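Local coordinates for protein AgaA (Rhizobium radiobacter, PDB 6HLX) that binds the opine agropinic acid as a periplasmic solute-binding protein and probably hands it to an ABC transporter for import, at residues N276-P281 / W451-Y456; I214-A219 / S330-Q335. All coordinates share one frame; numbering follows the deposited sequence.

Contact 1 of 2, residues N276-P281 / W451-Y456; sequences NGLGSP and WREQNY. With G9Z (agropinic acid), chain E; EDO (1,2-ethanediol), chain X.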
loop_
_atom_site.group_PDB
_atom_site.type_symbol
_atom_site.label_atom_id
_atom_site.label_comp_id
_atom_site.label_asym_id
_atom_site.label_seq_id
_atom_site.Cartn_x
_atom_site.Cartn_y
_atom_site.Cartn_z
ATOM N N ASN A 276 -8.585 1.991 20.312
ATOM C CA ASN A 276 -9.594 1.449 21.239
ATOM C C ASN A 276 -9.180 0.101 21.882
ATOM O O ASN A 276 -10.020 -0.771 22.135
ATOM C CB ASN A 276 -10.956 1.329 20.491
ATOM C CG ASN A 276 -12.150 1.069 21.378
ATOM O OD1 ASN A 276 -13.000 0.206 21.086
ATOM N ND2 ASN A 276 -12.221 1.786 22.490
ATOM N N GLY A 277 -7.882 -0.064 22.121
ATOM C CA GLY A 277 -7.371 -1.290 22.724
ATOM C C GLY A 277 -7.202 -2.450 21.757
ATOM O O GLY A 277 -6.831 -3.544 22.185
ATOM N N LEU A 278 -7.425 -2.222 20.441
ATOM C CA LEU A 278 -7.290 -3.275 19.419
ATOM C C LEU A 278 -5.941 -3.207 18.708
ATOM O O LEU A 278 -5.600 -2.180 18.150
ATOM C CB LEU A 278 -8.422 -3.194 18.381
ATOM C CG LEU A 278 -9.862 -3.304 18.893
ATOM C CD1 LEU A 278 -10.845 -3.062 17.759
ATOM C CD2 LEU A 278 -10.130 -4.662 19.542
ATOM N N GLY A 279 -5.223 -4.320 18.687
ATOM C CA GLY A 279 -3.927 -4.419 18.032
ATOM C C GLY A 279 -2.907 -5.092 18.920
ATOM O O GLY A 279 -3.194 -5.403 20.088
ATOM N N SER A 280 -1.697 -5.301 18.378
ATOM C CA SER A 280 -0.637 -6.003 19.094
ATOM C C SER A 280 0.676 -5.243 18.984
ATOM O O SER A 280 1.034 -4.844 17.870
ATOM C CB SER A 280 -0.460 -7.402 18.504
ATOM O OG SER A 280 -1.646 -8.153 18.701
ATOM N N PRO A 281 1.453 -5.125 20.082
ATOM C CA PRO A 281 2.730 -4.398 19.991
ATOM C C PRO A 281 3.788 -5.099 19.141
ATOM O O PRO A 281 3.830 -6.328 19.090
ATOM C CB PRO A 281 3.195 -4.320 21.458
ATOM C CG PRO A 281 2.538 -5.519 22.124
ATOM C CD PRO A 281 1.184 -5.586 21.465
ATOM N N TRP A 451 0.767 -3.893 15.234
ATOM C CA TRP A 451 0.006 -4.485 14.126
ATOM C C TRP A 451 -1.410 -3.968 14.385
ATOM O O TRP A 451 -1.883 -3.997 15.544
ATOM C CB TRP A 451 -0.057 -6.013 14.230
ATOM C CG TRP A 451 1.245 -6.691 13.983
ATOM C CD1 TRP A 451 2.018 -7.336 14.903
ATOM C CD2 TRP A 451 1.939 -6.790 12.728
ATOM N NE1 TRP A 451 3.139 -7.859 14.294
ATOM C CE2 TRP A 451 3.106 -7.554 12.956
ATOM C CE3 TRP A 451 1.650 -6.364 11.417
ATOM C CZ2 TRP A 451 4.020 -7.845 11.940
ATOM C CZ3 TRP A 451 2.542 -6.685 10.395
ATOM C CH2 TRP A 451 3.716 -7.409 10.665
ATOM N N ARG A 452 -2.096 -3.503 13.350
ATOM C CA ARG A 452 -3.463 -2.999 13.565
ATOM C C ARG A 452 -4.501 -3.844 12.827
ATOM O O ARG A 452 -4.172 -4.516 11.843
ATOM C CB ARG A 452 -3.587 -1.524 13.117
ATOM C CG ARG A 452 -3.502 -1.329 11.600
ATOM C CD ARG A 452 -3.655 0.132 11.189
ATOM N NE ARG A 452 -4.241 0.252 9.851
ATOM C CZ ARG A 452 -3.821 1.101 8.917
ATOM N NH1 ARG A 452 -2.787 1.903 9.152
ATOM N NH2 ARG A 452 -4.446 1.174 7.751
ATOM N N GLU A 453 -5.768 -3.731 13.240
ATOM C CA GLU A 453 -6.866 -4.355 12.489
ATOM C C GLU A 453 -7.211 -3.412 11.322
ATOM O O GLU A 453 -7.134 -2.181 11.462
ATOM C CB GLU A 453 -8.114 -4.500 13.366
ATOM C CG GLU A 453 -7.931 -5.519 14.479
ATOM C CD GLU A 453 -9.223 -5.903 15.167
ATOM O OE1 GLU A 453 -9.160 -6.688 16.140
ATOM O OE2 GLU A 453 -10.299 -5.421 14.741
ATOM N N GLN A 454 -7.604 -3.983 10.187
ATOM C CA GLN A 454 -7.994 -3.219 8.999
ATOM C C GLN A 454 -9.288 -3.872 8.553
ATOM O O GLN A 454 -9.280 -4.989 8.028
ATOM C CB GLN A 454 -6.903 -3.302 7.919
ATOM C CG GLN A 454 -7.257 -2.503 6.645
ATOM C CD GLN A 454 -7.262 -0.998 6.864
ATOM O OE1 GLN A 454 -6.658 -0.485 7.803
ATOM N NE2 GLN A 454 -7.934 -0.261 5.993
ATOM N N ASN A 455 -10.416 -3.226 8.863
ATOM C CA ASN A 455 -11.704 -3.862 8.646
ATOM C C ASN A 455 -12.569 -3.124 7.645
ATOM O O ASN A 455 -12.473 -1.897 7.513
ATOM C CB ASN A 455 -12.447 -3.930 9.998
ATOM C CG ASN A 455 -11.658 -4.669 11.072
ATOM O OD1 ASN A 455 -11.000 -5.667 10.800
ATOM N ND2 ASN A 455 -11.678 -4.195 12.295
ATOM N N TYR A 456 -13.403 -3.899 6.936
ATOM C CA TYR A 456 -14.475 -3.406 6.068
ATOM C C TYR A 456 -15.775 -3.755 6.776
ATOM O O TYR A 456 -15.811 -4.631 7.660
ATOM C CB TYR A 456 -14.503 -4.138 4.704
ATOM C CG TYR A 456 -13.407 -3.681 3.771
ATOM C CD1 TYR A 456 -12.124 -4.222 3.854
ATOM C CD2 TYR A 456 -13.632 -2.668 2.840
ATOM C CE1 TYR A 456 -11.106 -3.801 3.004
ATOM C CE2 TYR A 456 -12.616 -2.228 1.990
ATOM C CZ TYR A 456 -11.351 -2.797 2.084
ATOM O OH TYR A 456 -10.311 -2.365 1.300
HETATM O OAM G9Z E . -4.189 5.530 2.182
HETATM C CAB G9Z E . -4.088 5.606 3.414
HETATM C CAC G9Z E . -4.951 6.393 4.204
HETATM C CB G9Z E . -4.491 6.190 5.680
HETATM C CA G9Z E . -3.207 5.383 5.586
HETATM C C G9Z E . -3.255 4.235 6.440
HETATM O O G9Z E . -3.803 3.182 6.011
HETATM N N G9Z E . -3.083 5.064 4.126
HETATM C CAG G9Z E . -2.026 4.149 3.544
HETATM C CAH G9Z E . -0.703 4.899 3.385
HETATM O OAP G9Z E . -0.272 5.258 4.697
HETATM C CAI G9Z E . 0.376 4.056 2.697
HETATM O OAQ G9Z E . -0.219 3.352 1.577
HETATM C CAJ G9Z E . 1.528 4.948 2.124
HETATM O OAR G9Z E . 2.509 4.112 1.485
HETATM C CAK G9Z E . 2.213 5.914 3.121
HETATM O OAT G9Z E . 3.034 6.850 2.395
HETATM C CAL G9Z E . 3.013 5.179 4.207
HETATM O OAS G9Z E . 3.511 6.126 5.177
HETATM O OXT G9Z E . -2.775 4.343 7.601
HETATM C C1 EDO X . -9.367 5.492 20.133
HETATM O O1 EDO X . -8.793 4.719 21.165
HETATM C C2 EDO X . -10.798 5.018 19.854
HETATM O O2 EDO X . -11.402 5.967 19.000
HETATM O O HOH W 1 -6.213 -2.019 15.437
#
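Ser280 and Trp451 form an antiparallel hydrogen-bonded pair, their segments running 154° apart in direction: Ser280 N donates to Trp451 O over 3.1 Å, and Trp451 N returns a bond of 2.8 Å to Ser280 O. Beside this bridge Gly279 passes closely, its CA 3.2 Å from Trp451 O; at its backbone angles a CB would be jammed against the preceding carbonyl O and would also run into Trp451 O. The side chains of Ser280 and Trp451 lie on the same face of the sheet, where the serine CB approaches CD1 of the indole at 4.4 Å. This one bridge adds the two-residue strand 280-281 to the edge of a six-stranded mixed sheet, alongside 446-451. Past it the backbones no longer bond directly, and one water links them, giving a hydrogen to Leu278 O and accepting one from Glu453 N. Leu278 lays CD1 obliquely against the carboxylate of Glu453, 3.9 Å from OE2. That same oxygen takes Asn455 ND2 on its anti lone pair in a nearly straight bond of 3.1 Å, while Arg235 supplies a salt bridge. The Arg452 side chain leaves its backbone away from 276-281; with CG between backbone N and carbonyl carbon (chi1 70°) and an extended chain, it hydrogen-bonds the carboxylate of agropinic acid, NH2 to O at 2.7 Å and nearly straight (167°), NH1 to OXT at 2.9 Å and more bent. Gln454 OE1 is gripped side-on by NE and NH2, the latter making the shorter bond from above the amide carbonyl plane, which probably fixes the guanidinium's rotation.

Contact 2 of 2, residues I214-A219 / S330-Q335; sequences IDYVPA and SQYSFQ. With G9Z (agropinic acid), chain E; EDO (1,2-ethanediol), chain B.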
loop_
_atom_site.group_PDB
_atom_site.type_symbol
_atom_site.label_atom_id
_atom_site.label_comp_id
_atom_site.label_asym_id
_atom_site.label_seq_id
_atom_site.Cartn_x
_atom_site.Cartn_y
_atom_site.Cartn_z
ATOM N N ILE A 214 -18.467 -0.074 3.496
ATOM C CA ILE A 214 -17.561 1.003 3.898
ATOM C C ILE A 214 -16.181 0.443 4.146
ATOM O O ILE A 214 -16.055 -0.696 4.608
ATOM C CB ILE A 214 -18.032 1.878 5.096
ATOM C CG1 ILE A 214 -18.196 1.042 6.423
ATOM C CG2 ILE A 214 -19.292 2.689 4.742
ATOM C CD1 ILE A 214 -18.243 1.903 7.727
ATOM N N ASP A 215 -15.148 1.247 3.910
ATOM C CA ASP A 215 -13.786 0.804 4.267
ATOM C C ASP A 215 -13.283 1.559 5.507
ATOM O O ASP A 215 -13.988 2.430 6.032
ATOM C CB ASP A 215 -12.815 0.883 3.078
ATOM C CG ASP A 215 -12.495 2.243 2.535
ATOM O OD1 ASP A 215 -12.900 3.251 3.164
ATOM O OD2 ASP A 215 -11.797 2.313 1.503
ATOM N N TYR A 216 -12.076 1.203 6.008
ATOM C CA TYR A 216 -11.485 1.825 7.191
ATOM C C TYR A 216 -12.492 1.956 8.349
ATOM O O TYR A 216 -12.750 3.049 8.841
ATOM C CB TYR A 216 -10.863 3.179 6.827
ATOM C CG TYR A 216 -9.519 3.057 6.150
ATOM C CD1 TYR A 216 -9.423 2.951 4.765
ATOM C CD2 TYR A 216 -8.336 3.158 6.879
ATOM C CE1 TYR A 216 -8.186 2.869 4.125
ATOM C CE2 TYR A 216 -7.088 3.090 6.248
ATOM C CZ TYR A 216 -7.017 2.942 4.869
ATOM O OH TYR A 216 -5.786 2.907 4.229
ATOM N N VAL A 217 -13.106 0.834 8.749
ATOM C CA VAL A 217 -14.058 0.878 9.861
ATOM C C VAL A 217 -13.262 1.286 11.100
ATOM O O VAL A 217 -12.269 0.613 11.421
ATOM C CB VAL A 217 -14.732 -0.500 10.087
ATOM C CG1 VAL A 217 -15.598 -0.483 11.344
ATOM C CG2 VAL A 217 -15.538 -0.915 8.853
ATOM N N PRO A 218 -13.646 2.371 11.797
ATOM C CA PRO A 218 -12.878 2.768 13.000
ATOM C C PRO A 218 -12.965 1.709 14.092
ATOM O O PRO A 218 -14.007 1.069 14.247
ATOM C CB PRO A 218 -13.545 4.072 13.444
ATOM C CG PRO A 218 -14.296 4.558 12.225
ATOM C CD PRO A 218 -14.759 3.303 11.541
ATOM N N ALA A 219 -11.865 1.526 14.847
ATOM C CA ALA A 219 -11.797 0.542 15.943
ATOM C C ALA A 219 -12.915 0.741 16.964
ATOM O O ALA A 219 -13.456 -0.246 17.454
ATOM C CB ALA A 219 -10.436 0.625 16.637
ATOM N N SER A 330 -5.243 14.586 9.972
ATOM C CA SER A 330 -6.416 14.616 10.836
ATOM C C SER A 330 -7.569 13.828 10.139
ATOM O O SER A 330 -8.625 13.674 10.728
ATOM C CB SER A 330 -6.859 16.055 11.052
ATOM O OG SER A 330 -6.922 16.629 9.759
ATOM N N GLN A 331 -7.387 13.379 8.878
ATOM C CA GLN A 331 -8.455 12.677 8.140
ATOM C C GLN A 331 -8.771 11.280 8.706
ATOM O O GLN A 331 -9.888 10.770 8.529
ATOM C CB GLN A 331 -8.102 12.590 6.652
ATOM C CG GLN A 331 -9.302 12.053 5.806
ATOM C CD GLN A 331 -9.240 12.334 4.328
ATOM O OE1 GLN A 331 -9.860 11.617 3.509
ATOM N NE2 GLN A 331 -8.539 13.393 3.936
ATOM N N TYR A 332 -7.766 10.646 9.328
ATOM C CA TYR A 332 -7.909 9.319 9.921
ATOM C C TYR A 332 -7.632 9.507 11.395
ATOM O O TYR A 332 -6.505 9.845 11.771
ATOM C CB TYR A 332 -6.906 8.344 9.266
ATOM C CG TYR A 332 -7.225 8.125 7.804
ATOM C CD1 TYR A 332 -6.793 9.028 6.831
ATOM C CD2 TYR A 332 -8.014 7.048 7.394
ATOM C CE1 TYR A 332 -7.129 8.861 5.489
ATOM C CE2 TYR A 332 -8.364 6.876 6.054
ATOM C CZ TYR A 332 -7.941 7.800 5.111
ATOM O OH TYR A 332 -8.258 7.621 3.794
ATOM N N SER A 333 -8.660 9.375 12.226
ATOM C CA SER A 333 -8.478 9.588 13.666
ATOM C C SER A 333 -7.332 8.763 14.231
ATOM O O SER A 333 -6.589 9.270 15.084
ATOM C CB SER A 333 -9.757 9.298 14.434
ATOM O OG SER A 333 -10.709 10.293 14.102
ATOM N N PHE A 334 -7.152 7.514 13.749
ATOM C CA PHE A 334 -6.029 6.722 14.314
ATOM C C PHE A 334 -4.663 7.348 14.016
ATOM O O PHE A 334 -3.752 7.198 14.815
ATOM C CB PHE A 334 -6.097 5.252 13.890
ATOM C CG PHE A 334 -5.837 4.992 12.421
ATOM C CD1 PHE A 334 -4.538 4.839 11.945
ATOM C CD2 PHE A 334 -6.896 4.898 11.513
ATOM C CE1 PHE A 334 -4.298 4.618 10.580
ATOM C CE2 PHE A 334 -6.652 4.657 10.153
ATOM C CZ PHE A 334 -5.359 4.510 9.700
ATOM N N GLN A 335 -4.513 8.027 12.867
ATOM C CA GLN A 335 -3.242 8.675 12.508
ATOM C C GLN A 335 -3.011 9.883 13.424
ATOM O O GLN A 335 -1.924 10.047 14.014
ATOM C CB GLN A 335 -3.288 9.126 11.044
ATOM C CG GLN A 335 -3.194 7.992 10.027
ATOM C CD GLN A 335 -1.889 8.029 9.268
ATOM O OE1 GLN A 335 -1.124 8.995 9.313
ATOM N NE2 GLN A 335 -1.623 6.965 8.539
HETATM O OAM G9Z E . -4.189 5.530 2.182
HETATM C CAB G9Z E . -4.088 5.606 3.414
HETATM C CAC G9Z E . -4.951 6.393 4.204
HETATM C CB G9Z E . -4.491 6.190 5.680
HETATM C CA G9Z E . -3.207 5.383 5.586
HETATM C C G9Z E . -3.255 4.235 6.440
HETATM O O G9Z E . -3.803 3.182 6.011
HETATM N N G9Z E . -3.083 5.064 4.126
HETATM C CAG G9Z E . -2.026 4.149 3.544
HETATM C CAH G9Z E . -0.703 4.899 3.385
HETATM O OAP G9Z E . -0.272 5.258 4.697
HETATM C CAI G9Z E . 0.376 4.056 2.697
HETATM O OAQ G9Z E . -0.219 3.352 1.577
HETATM C CAJ G9Z E . 1.528 4.948 2.124
HETATM O OAR G9Z E . 2.509 4.112 1.485
HETATM C CAK G9Z E . 2.213 5.914 3.121
HETATM O OAT G9Z E . 3.034 6.850 2.395
HETATM C CAL G9Z E . 3.013 5.179 4.207
HETATM O OAS G9Z E . 3.511 6.126 5.177
HETATM O OXT G9Z E . -2.775 4.343 7.601
HETATM C C1 EDO B . -8.984 2.967 13.355
HETATM O O1 EDO B . -9.012 1.607 13.620
HETATM C C2 EDO B . -9.801 3.733 14.391
HETATM O O2 EDO B . -9.089 3.912 15.576
#
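Tyr332, at the N-cap position of helix 333-347, turns the edge of its ring to one face of Tyr216; the centroids lie 5.1 Å apart with the planes at 58°, an inclined edge-to-face stack. Its CE2 does the touching, 3.8 Å from Tyr216 CD2 and offset toward the rim of the Tyr216 ring. With CG anti to its carbonyl carbon (chi1 -66°), Tyr332 also offers a face to the ligand: CB of agropinic acid sits over the ring centre, and the adjacent CAC comes within 3.4 Å of Tyr332 CZ. Its hydroxyl is hydrogen-bonded to Ser9 OG, a further restraint on the ring. Phe334 meets Tyr216 edge to edge, CE2 being 4.0 Å from Tyr216 CD2, and its CZ comes 3.3 Å from the carboxylate oxygen OXT of the ligand. The carboxylate carbon lies in the plane of that ring, an approach that probably suits the partly positive C-H rim. At Gln335 the chain bends at chi2, bringing NE2 within 3.0 Å of OXT as a hydrogen-bond donor. The other carboxylate oxygen, O, accepts from Tyr216 OH at 2.7 Å, near the plane of the tyrosine ring, and Thr23 OG1 is a second partner of that hydroxyl. Tyr332 covers the lactam ring, Phe334 edges the carboxylate, and Tyr216 and Gln335 hydrogen-bond it, forming this end of the agropinic acid pocket.

Contacts 1 and 2 lie 11 Å apart, centre to centre, on the same side of the chain's centre. Their segments alternate in sequence as 214-219, 276-281, 330-335 and 451-456. The chain 451-456 bridges two sheets, leaving strand 446-451 of the six-stranded sheet and entering strand 456-459 of the seven-stranded one, to which strand 213-214 also belongs. The contacts touch directly: Asn455 O lies 3.1 Å from Val217 N, a probable hydrogen bond, and Arg452 NH1 packs 3.4 Å from Phe334 CE1. They also converge on one ligand carboxylate, which Arg452 from contact 1 shares with Tyr216 and Gln335 from contact 2, so the connection between the sheets also takes part in holding the opine.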